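4,5-DOPA dioxygenase extradiol (Escherichia coli, PDB 2PW6) opens the aromatic ring of L-DOPA between carbons 4 and 5 in vitro, as a metal-dependent extradiol dioxygenase whose physiological substrate is unknown. Local coordinates at residues E199-N204 with H214-Y219; S189-A194 with M260-M265; F59-G64 with D144-A149; E115-D120 with M138-I143; A150-M155 with L238-G243. All coordinates share one frame; numbering follows the deposited sequence.

Interaction 1. Residues E199-N204 with H214-Y219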
# COMPACT_ATOMS: atom_id res chain seq x y z
N GLU A 199 -11.05 -14.38 20.45
CA GLU A 199 -10.93 -15.08 21.73
C GLU A 199 -10.51 -16.53 21.57
O GLU A 199 -9.78 -17.05 22.39
CB GLU A 199 -12.25 -14.95 22.55
CG GLU A 199 -12.56 -13.50 22.99
CD GLU A 199 -11.50 -12.90 23.90
OE1 GLU A 199 -10.92 -13.63 24.73
OE2 GLU A 199 -11.23 -11.69 23.80
N TYR A 200 -10.99 -17.18 20.52
CA TYR A 200 -10.52 -18.50 20.09
C TYR A 200 -9.03 -18.49 19.73
O TYR A 200 -8.34 -19.50 19.92
CB TYR A 200 -11.34 -18.95 18.89
CG TYR A 200 -10.88 -20.21 18.19
CD1 TYR A 200 -11.03 -21.47 18.79
CD2 TYR A 200 -10.33 -20.16 16.90
CE1 TYR A 200 -10.63 -22.64 18.13
CE2 TYR A 200 -9.92 -21.33 16.23
CZ TYR A 200 -10.07 -22.56 16.85
OH TYR A 200 -9.69 -23.73 16.20
N VAL A 201 -8.55 -17.37 19.19
CA VAL A 201 -7.11 -17.18 18.95
C VAL A 201 -6.35 -17.14 20.29
O VAL A 201 -5.55 -18.04 20.56
CB VAL A 201 -6.78 -15.95 18.00
CG1 VAL A 201 -5.30 -15.56 18.08
CG2 VAL A 201 -7.15 -16.28 16.57
N LYS A 202 -6.65 -16.14 21.11
CA LYS A 202 -6.04 -15.98 22.43
C LYS A 202 -6.09 -17.20 23.35
O LYS A 202 -5.16 -17.42 24.13
CB LYS A 202 -6.70 -14.80 23.15
CG LYS A 202 -6.51 -13.47 22.47
CD LYS A 202 -7.35 -12.41 23.13
CE LYS A 202 -7.13 -12.35 24.63
NZ LYS A 202 -7.88 -11.18 25.17
N ALA A 203 -7.18 -17.98 23.28
CA ALA A 203 -7.36 -19.14 24.17
C ALA A 203 -6.52 -20.33 23.72
O ALA A 203 -6.51 -21.39 24.38
CB ALA A 203 -8.84 -19.55 24.26
N ASN A 204 -5.83 -20.19 22.59
CA ASN A 204 -5.14 -21.33 22.01
C ASN A 204 -3.70 -21.08 21.65
O ASN A 204 -3.07 -21.91 21.00
CB ASN A 204 -5.91 -21.84 20.81
CG ASN A 204 -7.14 -22.59 21.21
OD1 ASN A 204 -7.05 -23.71 21.72
ND2 ASN A 204 -8.30 -21.98 21.00
N HIS A 214 -3.54 -28.62 15.77
CA HIS A 214 -3.50 -27.30 16.44
C HIS A 214 -4.71 -26.46 16.01
O HIS A 214 -4.92 -26.26 14.82
CB HIS A 214 -2.19 -26.56 16.12
CG HIS A 214 -1.83 -25.46 17.09
ND1 HIS A 214 -2.69 -24.43 17.41
CD2 HIS A 214 -0.68 -25.22 17.77
CE1 HIS A 214 -2.09 -23.62 18.27
NE2 HIS A 214 -0.88 -24.08 18.51
N PRO A 215 -5.52 -25.99 16.99
CA PRO A 215 -6.67 -25.10 16.76
C PRO A 215 -6.33 -23.87 15.93
O PRO A 215 -7.10 -23.48 15.06
CB PRO A 215 -7.06 -24.67 18.18
CG PRO A 215 -6.70 -25.82 19.01
CD PRO A 215 -5.39 -26.30 18.43
N LEU A 216 -5.16 -23.28 16.18
CA LEU A 216 -4.74 -22.09 15.44
C LEU A 216 -4.21 -22.42 14.06
O LEU A 216 -4.15 -21.56 13.18
CB LEU A 216 -3.76 -21.28 16.26
CG LEU A 216 -4.32 -20.74 17.57
CD1 LEU A 216 -3.41 -19.65 18.14
CD2 LEU A 216 -5.74 -20.18 17.41
N VAL A 217 -3.84 -23.68 13.86
CA VAL A 217 -3.46 -24.16 12.53
C VAL A 217 -4.72 -24.49 11.75
O VAL A 217 -4.80 -24.21 10.56
CB VAL A 217 -2.52 -25.39 12.62
CG1 VAL A 217 -2.49 -26.18 11.30
CG2 VAL A 217 -1.13 -24.94 13.04
N ASN A 218 -5.69 -25.10 12.43
CA ASN A 218 -7.00 -25.43 11.86
C ASN A 218 -8.01 -24.30 12.08
O ASN A 218 -9.18 -24.56 12.38
CB ASN A 218 -7.56 -26.73 12.49
CG ASN A 218 -6.70 -27.96 12.18
OD1 ASN A 218 -6.53 -28.35 11.02
ND2 ASN A 218 -6.19 -28.58 13.22
N TYR A 219 -7.56 -23.05 11.94
CA TYR A 219 -8.35 -21.88 12.34
C TYR A 219 -9.67 -21.76 11.54
O TYR A 219 -10.66 -21.28 12.06
CB TYR A 219 -7.52 -20.59 12.27
CG TYR A 219 -7.24 -20.13 10.86
CD1 TYR A 219 -7.95 -19.08 10.28
CD2 TYR A 219 -6.28 -20.78 10.09
CE1 TYR A 219 -7.68 -18.67 8.96
CE2 TYR A 219 -6.01 -20.38 8.79
CZ TYR A 219 -6.71 -19.32 8.22
OH TYR A 219 -6.43 -18.95 6.90
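V201 and L216 mark the closest backbone approach, CA to CA 6.5 Å, where the last turn of helix 192-202 meets a loop. In that loop P215 to V217 have helical angles without the regular bonds of a helix. The CD2 methyl of L216 lies 3.6 Å from V201 CA and 3.7 Å from Y200 O, while its CD1 methyl reaches V201 O and N204 O. L216 thereby packs on the backbone of the helix end more than on its side chains. Both segments belong to the LigB-type catalytic domain, and the contact fastens the C-terminal end of helix 192-202 to the loop leading to helix 225-228; L216 also touches L242 of helix 236-243. Y200 has its CG anti to the backbone N (chi1 172°); its side chain crosses that of P215 at about a right angle, and its OH gives a weak hydrogen bond of 2.8 Å to P215 O. N204 ND2 turns back to Y200 O at 2.7 Å in an almost straight bond (178°), on a lone pair of that carbonyl. This bond orients the amide, with OD1 3.5 Å from P215 CG; N204 CB separately packs against L216 CG.

Interaction 2. Residues S189-A194 with M260-M265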
# COMPACT_ATOMS: atom_id res chain seq x y z
N SER A 189 -17.81 -0.20 18.16
CA SER A 189 -17.86 -1.42 18.97
C SER A 189 -17.37 -2.60 18.16
O SER A 189 -17.56 -2.62 16.95
CB SER A 189 -19.28 -1.67 19.48
OG SER A 189 -19.46 -1.11 20.77
N PRO A 190 -16.68 -3.56 18.82
CA PRO A 190 -16.30 -4.80 18.12
C PRO A 190 -17.49 -5.70 17.78
O PRO A 190 -18.25 -6.09 18.67
CB PRO A 190 -15.37 -5.51 19.12
CG PRO A 190 -15.09 -4.53 20.20
CD PRO A 190 -16.19 -3.54 20.21
N TYR A 191 -17.63 -6.03 16.51
CA TYR A 191 -18.57 -7.04 16.07
C TYR A 191 -18.42 -8.28 16.91
O TYR A 191 -17.29 -8.64 17.25
CB TYR A 191 -18.26 -7.43 14.64
CG TYR A 191 -18.43 -6.30 13.69
CD1 TYR A 191 -19.45 -5.35 13.85
CD2 TYR A 191 -17.59 -6.18 12.59
CE1 TYR A 191 -19.61 -4.31 12.95
CE2 TYR A 191 -17.75 -5.15 11.69
CZ TYR A 191 -18.77 -4.23 11.86
OH TYR A 191 -18.91 -3.22 10.94
N PRO A 192 -19.55 -8.93 17.26
CA PRO A 192 -19.46 -10.08 18.15
C PRO A 192 -18.71 -11.26 17.52
O PRO A 192 -18.04 -12.00 18.22
CB PRO A 192 -20.94 -10.43 18.41
CG PRO A 192 -21.69 -9.16 18.08
CD PRO A 192 -20.94 -8.64 16.90
N TRP A 193 -18.85 -11.45 16.21
CA TRP A 193 -18.14 -12.51 15.52
C TRP A 193 -16.61 -12.23 15.53
O TRP A 193 -15.82 -13.14 15.72
CB TRP A 193 -18.71 -12.72 14.10
CG TRP A 193 -18.59 -11.52 13.22
CD1 TRP A 193 -19.51 -10.56 13.03
CD2 TRP A 193 -17.46 -11.16 12.40
NE1 TRP A 193 -19.05 -9.60 12.17
CE2 TRP A 193 -17.78 -9.95 11.76
CE3 TRP A 193 -16.20 -11.73 12.17
CZ2 TRP A 193 -16.91 -9.31 10.89
CZ3 TRP A 193 -15.32 -11.08 11.31
CH2 TRP A 193 -15.69 -9.89 10.67
N ALA A 194 -16.23 -10.97 15.38
CA ALA A 194 -14.83 -10.56 15.53
C ALA A 194 -14.26 -10.93 16.90
O ALA A 194 -13.17 -11.53 16.96
CB ALA A 194 -14.65 -9.06 15.23
N MSE A 260 -12.35 -0.51 14.61
CA MSE A 260 -13.32 -0.39 13.52
C MSE A 260 -14.19 -1.62 13.31
O MSE A 260 -14.51 -1.97 12.18
CB MSE A 260 -12.60 -0.00 12.23
CG MSE A 260 -11.87 1.33 12.36
SE MSE A 260 -10.77 1.75 10.80
CE MSE A 260 -9.30 0.53 11.16
N GLY A 261 -14.56 -2.27 14.42
CA GLY A 261 -15.44 -3.43 14.41
C GLY A 261 -14.78 -4.76 14.09
O GLY A 261 -15.10 -5.77 14.72
N SER A 262 -13.87 -4.80 13.12
CA SER A 262 -13.24 -6.09 12.81
C SER A 262 -11.72 -6.12 12.59
O SER A 262 -11.17 -7.18 12.38
CB SER A 262 -13.96 -6.79 11.64
OG SER A 262 -14.01 -5.91 10.56
N LEU A 263 -11.03 -4.99 12.66
CA LEU A 263 -9.57 -5.02 12.60
C LEU A 263 -8.95 -5.45 13.93
O LEU A 263 -8.79 -4.63 14.83
CB LEU A 263 -9.01 -3.67 12.14
CG LEU A 263 -7.56 -3.61 11.63
CD1 LEU A 263 -7.28 -4.58 10.42
CD2 LEU A 263 -7.29 -2.21 11.22
N SER A 264 -8.58 -6.72 14.06
CA SER A 264 -7.93 -7.13 15.31
C SER A 264 -6.44 -6.74 15.45
O SER A 264 -5.63 -6.88 14.53
CB SER A 264 -8.14 -8.60 15.65
OG SER A 264 -7.48 -8.87 16.88
N MSE A 265 -6.13 -6.21 16.64
CA MSE A 265 -4.84 -5.58 16.90
C MSE A 265 -4.05 -6.43 17.88
O MSE A 265 -3.03 -6.00 18.42
CB MSE A 265 -5.03 -4.15 17.46
CG MSE A 265 -5.52 -3.07 16.50
SE MSE A 265 -4.63 -2.87 14.73
CE MSE A 265 -4.39 -0.95 14.67
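The phenol ring of Y191 receives G261 on one face: the CA of the glycine stands 4.0 Å from the ring centroid and 14° off the normal, a CH-pi contact. At the ring edge, near its plane, S262 CB approaches CD2 to 3.8 Å. The indole of W193 carries Y191 CB over one face, toward the rim, while its CH2 corner meets S262 CB at 3.7 Å. S262 CB is therefore wedged between two aromatic side chains. W193 reaches it because its CG sits between the backbone N and the carbonyl carbon (chi1 61°), which folds the indole back beside Y191.

The backbone completes the join. Y191 N donates to G261 O at 3.1 Å with an N-H...O angle of 140°, and A194 CB lies 3.4 Å from the same oxygen. S189 O accepts a CA-H...O contact from G261 CA, also at 3.4 Å. A side chain on G261 would run into Y191 CE2, and its positive phi favours glycine as well. Y191 OH is hydrogen-bonded to T181 O. Replacing Y191 by an alanine would take away the ring on which G261 CA rests, and would probably open a gap there and leave T181 O without its phenol partner.

S262 OG is hydrogen-bonded to T181 OG1. Y191 occupies the N-cap position of helix 192-202, and S262 and L263 form a classic beta bulge opposite E259, so the contact sets a helix start against the bulged turn joining strands 258-259 and 263-264, with the side chain of S262 about 9 Å from a bound zinc ion.

Interaction 3. Residues F59-G64 with D144-A149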
# COMPACT_ATOMS: atom_id res chain seq x y z
N PHE A 59 3.10 -11.95 0.14
CA PHE A 59 2.34 -13.21 0.02
C PHE A 59 2.51 -13.63 -1.45
O PHE A 59 1.92 -13.03 -2.35
CB PHE A 59 0.87 -12.93 0.38
CG PHE A 59 0.00 -14.16 0.59
CD1 PHE A 59 0.39 -15.18 1.44
CD2 PHE A 59 -1.30 -14.22 0.02
CE1 PHE A 59 -0.44 -16.30 1.70
CE2 PHE A 59 -2.16 -15.35 0.27
CZ PHE A 59 -1.73 -16.38 1.11
N THR A 60 3.36 -14.63 -1.68
CA THR A 60 3.94 -14.89 -3.02
C THR A 60 3.75 -16.37 -3.29
O THR A 60 3.62 -17.11 -2.36
CB THR A 60 5.51 -14.61 -3.00
OG1 THR A 60 6.13 -15.38 -1.95
CG2 THR A 60 5.82 -13.14 -2.78
N ARG A 61 3.77 -16.82 -4.54
CA ARG A 61 3.96 -18.26 -4.76
C ARG A 61 5.45 -18.56 -4.58
O ARG A 61 6.27 -17.95 -5.24
CB ARG A 61 3.50 -18.75 -6.12
CG ARG A 61 3.34 -20.34 -6.10
CD ARG A 61 3.34 -21.05 -7.49
NE ARG A 61 2.65 -20.29 -8.54
CZ ARG A 61 1.33 -20.08 -8.60
NH1 ARG A 61 0.51 -20.59 -7.66
NH2 ARG A 61 0.82 -19.36 -9.59
N GLY A 62 5.76 -19.49 -3.70
CA GLY A 62 7.14 -19.76 -3.28
C GLY A 62 7.60 -18.81 -2.18
O GLY A 62 6.98 -17.78 -1.93
N THR A 63 8.69 -19.18 -1.52
CA THR A 63 9.29 -18.40 -0.45
C THR A 63 10.41 -17.56 -1.08
O THR A 63 11.26 -18.07 -1.84
CB THR A 63 9.80 -19.33 0.68
OG1 THR A 63 8.73 -20.18 1.16
CG2 THR A 63 10.39 -18.56 1.85
N GLY A 64 10.37 -16.26 -0.80
CA GLY A 64 11.41 -15.32 -1.17
C GLY A 64 12.09 -14.74 0.06
O GLY A 64 11.54 -14.78 1.16
N ASP A 144 4.71 -18.16 1.61
CA ASP A 144 4.32 -18.98 0.44
C ASP A 144 2.78 -19.21 0.39
O ASP A 144 2.26 -20.02 1.16
CB ASP A 144 5.03 -20.34 0.50
CG ASP A 144 4.91 -21.15 -0.82
OD1 ASP A 144 4.10 -20.83 -1.72
OD2 ASP A 144 5.68 -22.12 -0.97
N SER A 145 2.10 -18.49 -0.52
CA SER A 145 0.67 -18.67 -0.92
C SER A 145 0.18 -20.11 -1.02
O SER A 145 -0.93 -20.44 -0.58
CB SER A 145 0.49 -18.16 -2.35
OG SER A 145 0.15 -16.83 -2.41
N SER A 146 1.00 -20.95 -1.68
CA SER A 146 0.59 -22.27 -2.14
C SER A 146 0.63 -23.31 -1.04
O SER A 146 0.30 -24.48 -1.27
CB SER A 146 1.50 -22.71 -3.31
OG SER A 146 2.85 -22.85 -2.86
N LYS A 147 1.00 -22.91 0.17
CA LYS A 147 1.22 -23.84 1.25
C LYS A 147 0.15 -23.71 2.32
O LYS A 147 -0.32 -22.60 2.56
CB LYS A 147 2.62 -23.62 1.86
CG LYS A 147 3.78 -23.97 0.93
CD LYS A 147 3.64 -25.41 0.37
CE LYS A 147 4.96 -25.94 -0.16
NZ LYS A 147 5.41 -25.16 -1.34
N PRO A 148 -0.23 -24.84 2.97
CA PRO A 148 -1.24 -24.80 4.02
C PRO A 148 -0.69 -24.29 5.34
O PRO A 148 0.52 -24.26 5.56
CB PRO A 148 -1.65 -26.28 4.16
CG PRO A 148 -0.36 -27.06 3.80
CD PRO A 148 0.23 -26.23 2.69
N ALA A 149 -1.62 -23.96 6.24
CA ALA A 149 -1.33 -23.37 7.55
C ALA A 149 -0.29 -24.11 8.40
O ALA A 149 0.47 -23.46 9.15
CB ALA A 149 -2.64 -23.21 8.36
O HOH W 1 7.27 -18.76 2.99
O HOH W 2 8.15 -22.42 -0.14
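S145 N donates to T60 O at 2.8 Å with an N-H...O angle of 151°, continuing the parallel pairing of T60 with D144 at the ends of neighbouring strands 50-60 and 138-144. The compact part of the contact lies around this bond. D144 CA adds a CA-H...O contact to T60 O, and S145 covers one face of the F59 ring, its OG 3.7 Å above the centre and its CA making a CH-pi contact. F59 also packs on I143 and on L236 of helix 236-243.

The loose, exposed side is that of R61 and S146, where R61 CG merely brushes S146 CB at 4.1 Å. Elsewhere, two waters bridge D144 to the buried T63: one joins T63 OG1 to D144 N, and a second joins it to D144 OD2, to which that water donates at 2.6 Å.

The D144 carboxylate ties the strand end to the turn. Its CG is anti to the backbone N (chi1 -168°), which brings OD1 to G62 N at 2.9 Å. The same oxygen accepts from S146 N, closing an Asx turn within the type I beta turn D144-K147, and from S146 OG. All three donors approach from above the carboxylate plane. K147 NZ forms a salt bridge with OD2 at 3.1 Å. With three donors on one oxygen and a lysine and a water on the other, the carboxylate is probably stabilised in its charged form.

Interaction 4. Residues E115-D120 with M138-I143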
# COMPACT_ATOMS: atom_id res chain seq x y z
N GLU A 115 17.28 -6.30 -4.37
CA GLU A 115 16.50 -5.14 -3.94
C GLU A 115 15.59 -5.47 -2.74
O GLU A 115 15.10 -6.60 -2.60
CB GLU A 115 15.68 -4.65 -5.16
CG GLU A 115 15.30 -3.14 -5.20
CD GLU A 115 14.73 -2.68 -6.58
OE1 GLU A 115 13.92 -1.70 -6.62
OE2 GLU A 115 15.08 -3.29 -7.62
N ALA A 116 15.39 -4.48 -1.86
CA ALA A 116 14.38 -4.56 -0.80
C ALA A 116 12.97 -4.58 -1.41
O ALA A 116 12.75 -4.05 -2.47
CB ALA A 116 14.55 -3.38 0.16
N TRP A 117 12.00 -5.21 -0.75
CA TRP A 117 10.58 -4.98 -1.11
C TRP A 117 10.03 -3.79 -0.33
O TRP A 117 10.35 -3.63 0.84
CB TRP A 117 9.72 -6.19 -0.76
CG TRP A 117 10.23 -7.49 -1.30
CD1 TRP A 117 10.78 -7.71 -2.56
CD2 TRP A 117 10.25 -8.74 -0.63
NE1 TRP A 117 11.13 -9.03 -2.68
CE2 TRP A 117 10.82 -9.68 -1.51
CE3 TRP A 117 9.86 -9.16 0.65
CZ2 TRP A 117 10.98 -11.01 -1.16
CZ3 TRP A 117 10.01 -10.47 0.98
CH2 TRP A 117 10.55 -11.38 0.09
N GLY A 118 9.19 -2.98 -0.94
CA GLY A 118 8.54 -1.92 -0.17
C GLY A 118 7.84 -2.48 1.07
O GLY A 118 7.32 -3.60 1.07
N PHE A 119 7.86 -1.70 2.15
CA PHE A 119 7.14 -2.04 3.37
C PHE A 119 5.70 -1.54 3.24
O PHE A 119 5.48 -0.38 2.91
CB PHE A 119 7.81 -1.39 4.59
CG PHE A 119 9.14 -2.00 4.95
CD1 PHE A 119 9.21 -3.05 5.85
CD2 PHE A 119 10.32 -1.53 4.38
CE1 PHE A 119 10.42 -3.63 6.20
CE2 PHE A 119 11.56 -2.12 4.71
CZ PHE A 119 11.60 -3.17 5.62
N ASP A 120 4.73 -2.42 3.48
CA ASP A 120 3.34 -1.95 3.69
C ASP A 120 3.23 -0.88 4.80
O ASP A 120 4.04 -0.87 5.73
CB ASP A 120 2.44 -3.14 4.01
CG ASP A 120 2.95 -3.96 5.13
OD1 ASP A 120 3.89 -4.75 4.95
OD2 ASP A 120 2.38 -3.87 6.22
N MSE A 138 18.71 -6.12 8.61
CA MSE A 138 17.40 -6.69 8.33
C MSE A 138 17.34 -7.48 7.04
O MSE A 138 18.01 -7.18 6.08
CB MSE A 138 16.38 -5.55 8.31
CG MSE A 138 14.95 -5.96 8.46
SE MSE A 138 13.81 -4.35 8.69
CE MSE A 138 13.80 -4.23 10.62
N VAL A 139 16.50 -8.51 7.09
CA VAL A 139 16.10 -9.36 5.98
C VAL A 139 14.54 -9.42 5.91
O VAL A 139 13.87 -9.50 6.93
CB VAL A 139 16.76 -10.75 6.19
CG1 VAL A 139 16.04 -11.83 5.51
CG2 VAL A 139 18.27 -10.72 5.68
N GLN A 140 13.98 -9.34 4.71
CA GLN A 140 12.55 -9.65 4.50
C GLN A 140 12.33 -11.10 4.02
O GLN A 140 13.04 -11.59 3.15
CB GLN A 140 11.95 -8.67 3.51
CG GLN A 140 12.10 -7.20 3.93
CD GLN A 140 11.99 -6.28 2.77
OE1 GLN A 140 12.74 -6.41 1.79
NE2 GLN A 140 11.04 -5.36 2.83
N LEU A 141 11.37 -11.77 4.66
CA LEU A 141 10.95 -13.11 4.29
C LEU A 141 9.47 -13.09 3.84
O LEU A 141 8.64 -12.44 4.48
CB LEU A 141 11.10 -14.06 5.49
CG LEU A 141 10.64 -15.52 5.28
CD1 LEU A 141 11.56 -16.26 4.25
CD2 LEU A 141 10.61 -16.22 6.61
N SER A 142 9.16 -13.78 2.74
CA SER A 142 7.81 -13.76 2.18
C SER A 142 7.06 -15.04 2.57
O SER A 142 7.67 -16.04 3.03
CB SER A 142 7.85 -13.57 0.67
OG SER A 142 8.17 -14.78 0.02
N ILE A 143 5.74 -15.00 2.43
CA ILE A 143 4.88 -16.10 2.89
C ILE A 143 4.47 -16.87 1.64
O ILE A 143 3.93 -16.30 0.73
CB ILE A 143 3.62 -15.55 3.68
CG1 ILE A 143 4.04 -14.95 5.04
CG2 ILE A 143 2.54 -16.63 3.91
CD1 ILE A 143 3.14 -13.80 5.51
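Q140 reaches out of strand 138-144 to W117, in the loop between strand 110-113 and helix 121-130. The CB of Q140 packs against the six-membered part of the indole, 3.6 Å from W117 CE3. From there CG stays anti to the carbonyl carbon and the chain extends, so the amide passes alongside the indole in the opposite direction, the two planes 29° apart. CD then lies beside the W117 backbone, which the two terminal atoms grip. OE1 accepts from W117 N at 2.9 Å, with an N-H...O angle of 158°, and NE2 donates to W117 O at 2.7 Å, nearly straight at 169°. NE2 also sits 3.6 Å above the F119 ring, offset toward its rim. F119 CZ meets the selenium of M138 at 4.0 Å in an oblique Met-aromatic contact, while W117 CH2 rests on S142 CB at 3.5 Å.

T66 OG1 bonds Q140 OE1 as well, and W117 NE1 is hydrogen-bonded to D113 OD2. The primary amide thus serves both backbone polar groups of one loop residue, and using its oxygen and nitrogen at once fixes the flip of the buried amide and pins the loop to the central sheet.

Interaction 5. Residues A150-M155 with L238-G243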
# COMPACT_ATOMS: atom_id res chain seq x y z
N ALA A 150 -0.33 -25.45 8.34
CA ALA A 150 0.56 -26.34 9.07
C ALA A 150 2.04 -26.12 8.64
O ALA A 150 2.95 -26.12 9.46
CB ALA A 150 0.13 -27.80 8.82
N TRP A 151 2.21 -25.92 7.34
CA TRP A 151 3.48 -25.66 6.71
C TRP A 151 4.08 -24.32 7.20
O TRP A 151 5.25 -24.26 7.62
CB TRP A 151 3.27 -25.69 5.18
CG TRP A 151 4.54 -25.68 4.38
CD1 TRP A 151 5.20 -26.77 3.86
CD2 TRP A 151 5.30 -24.52 4.01
NE1 TRP A 151 6.33 -26.34 3.17
CE2 TRP A 151 6.41 -24.97 3.25
CE3 TRP A 151 5.15 -23.14 4.24
CZ2 TRP A 151 7.37 -24.09 2.72
CZ3 TRP A 151 6.10 -22.26 3.70
CH2 TRP A 151 7.20 -22.75 2.95
N HIS A 152 3.27 -23.26 7.19
CA HIS A 152 3.68 -21.99 7.77
C HIS A 152 4.01 -22.09 9.24
O HIS A 152 4.94 -21.42 9.70
CB HIS A 152 2.62 -20.94 7.51
CG HIS A 152 2.32 -20.78 6.06
ND1 HIS A 152 3.18 -20.16 5.19
CD2 HIS A 152 1.28 -21.23 5.30
CE1 HIS A 152 2.67 -20.18 3.97
NE2 HIS A 152 1.52 -20.83 4.01
N PHE A 153 3.28 -22.92 9.99
CA PHE A 153 3.65 -23.23 11.38
C PHE A 153 5.02 -23.94 11.43
O PHE A 153 5.87 -23.57 12.25
CB PHE A 153 2.57 -24.07 12.10
CG PHE A 153 2.84 -24.31 13.59
CD1 PHE A 153 2.32 -23.47 14.55
CD2 PHE A 153 3.62 -25.39 14.00
CE1 PHE A 153 2.56 -23.69 15.91
CE2 PHE A 153 3.90 -25.60 15.36
CZ PHE A 153 3.35 -24.75 16.31
N GLU A 154 5.22 -24.95 10.59
CA GLU A 154 6.54 -25.61 10.48
C GLU A 154 7.68 -24.64 10.17
O GLU A 154 8.78 -24.82 10.69
CB GLU A 154 6.55 -26.78 9.48
CG GLU A 154 5.72 -28.01 9.88
CD GLU A 154 6.10 -28.68 11.21
OE1 GLU A 154 7.09 -28.27 11.88
OE2 GLU A 154 5.37 -29.64 11.58
N MSE A 155 7.41 -23.61 9.36
CA MSE A 155 8.36 -22.51 9.10
C MSE A 155 8.89 -21.83 10.35
O MSE A 155 10.10 -21.61 10.47
CB MSE A 155 7.74 -21.44 8.20
CG MSE A 155 7.55 -21.85 6.77
SE MSE A 155 9.30 -22.19 5.87
CE MSE A 155 9.86 -20.32 5.62
N LEU A 238 1.27 -14.98 12.29
CA LEU A 238 1.25 -15.43 13.66
C LEU A 238 1.80 -16.85 13.81
O LEU A 238 2.41 -17.17 14.81
CB LEU A 238 -0.20 -15.37 14.22
CG LEU A 238 -0.43 -15.98 15.62
CD1 LEU A 238 0.42 -15.31 16.64
CD2 LEU A 238 -1.90 -15.93 16.05
N LEU A 239 1.53 -17.69 12.83
CA LEU A 239 1.98 -19.06 12.86
C LEU A 239 3.51 -19.14 12.79
O LEU A 239 4.09 -20.02 13.39
CB LEU A 239 1.31 -19.85 11.74
CG LEU A 239 -0.23 -19.91 11.89
CD1 LEU A 239 -0.82 -20.89 10.88
CD2 LEU A 239 -0.69 -20.27 13.35
N TYR A 240 4.14 -18.22 12.05
CA TYR A 240 5.59 -18.10 12.01
C TYR A 240 6.12 -17.87 13.42
O TYR A 240 7.08 -18.53 13.84
CB TYR A 240 6.03 -16.98 11.04
CG TYR A 240 5.90 -17.39 9.59
CD1 TYR A 240 4.64 -17.47 8.97
CD2 TYR A 240 7.03 -17.74 8.83
CE1 TYR A 240 4.51 -17.86 7.62
CE2 TYR A 240 6.92 -18.13 7.48
CZ TYR A 240 5.65 -18.20 6.88
OH TYR A 240 5.56 -18.61 5.56
N VAL A 241 5.46 -16.98 14.16
CA VAL A 241 5.81 -16.71 15.55
C VAL A 241 5.48 -17.91 16.44
O VAL A 241 6.35 -18.39 17.18
CB VAL A 241 5.12 -15.44 16.07
CG1 VAL A 241 5.29 -15.30 17.56
CG2 VAL A 241 5.64 -14.20 15.32
N LEU A 242 4.25 -18.42 16.38
CA LEU A 242 3.90 -19.58 17.21
C LEU A 242 4.74 -20.82 16.94
O LEU A 242 5.05 -21.57 17.86
CB LEU A 242 2.42 -19.96 17.10
CG LEU A 242 1.34 -19.16 17.81
CD1 LEU A 242 0.06 -19.99 17.74
CD2 LEU A 242 1.70 -18.78 19.27
N GLY A 243 5.08 -21.05 15.68
CA GLY A 243 5.98 -22.16 15.30
C GLY A 243 7.30 -22.13 16.09
O GLY A 243 7.86 -23.17 16.38
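F153 forms the apolar centre, its ring laid flat against G243: the glycine CA stands 3.8 Å from the ring centroid, 10° off the normal, in a CH-pi contact. Segments 150-155 and 238-243, of helices 149-159 and 236-243, cross at -50° with their axes 6.9 Å apart at closest approach, a close helix pair packed beside the central sheet of the LigB-type domain. Such closeness depends on G243, since a CB there would clash with F153 O, which instead takes a CA-H...O contact from G243 CA. With CG anti to its own N (chi1 -175°), F153 reaches across to helix 236-243, where CE1 also meets L242 CB at 3.9 Å, while L239 CB packs near the F153 backbone.

Farther out, Y240 lies between H152 and M155. M155 runs beside it, pointing the same way, with CB 3.5 Å from Y240 CE2. H152 O stands over the centre of one face of the phenol ring, and H152 CB approaches CE1. The imidazole and phenol rings touch at their margins, neither lying over the other.

At the polar edge H152 ND1 and Y240 OH form a 2.9 Å hydrogen bond, the hydroxyl lying near the imidazole plane. Exchanging Y240 for a phenylalanine would remove the hydroxyl and is likely to leave H152 ND1 without its partner. The imidazole is held at both ends, for its other nitrogen, H152 NE2, bonds K147 O.

In the fold
From the N terminus, F59-G64 at the end of strand 50-60 waits some 80 residues for D144-A149, which closes interaction 3. Within that span interaction 4 joins E115-D120 to strand 138-144, and the two meet where S142 OG bonds G64 N and T60 OG1. A150-M155 then opens interaction 5, closed by L238-G243; the short interaction 1 falls wholly inside it and touches it through L216 and L242. Interaction 2 opens at S189-A194 and closes last, at M260-M265, so it encloses interaction 1 but crosses interaction 5. Interactions 3 and 4 tie loops to the central sheet, interaction 5 pairs two helices, and interactions 1 and 2 anchor the two ends of helix 192-202, their centres about 17 Å apart.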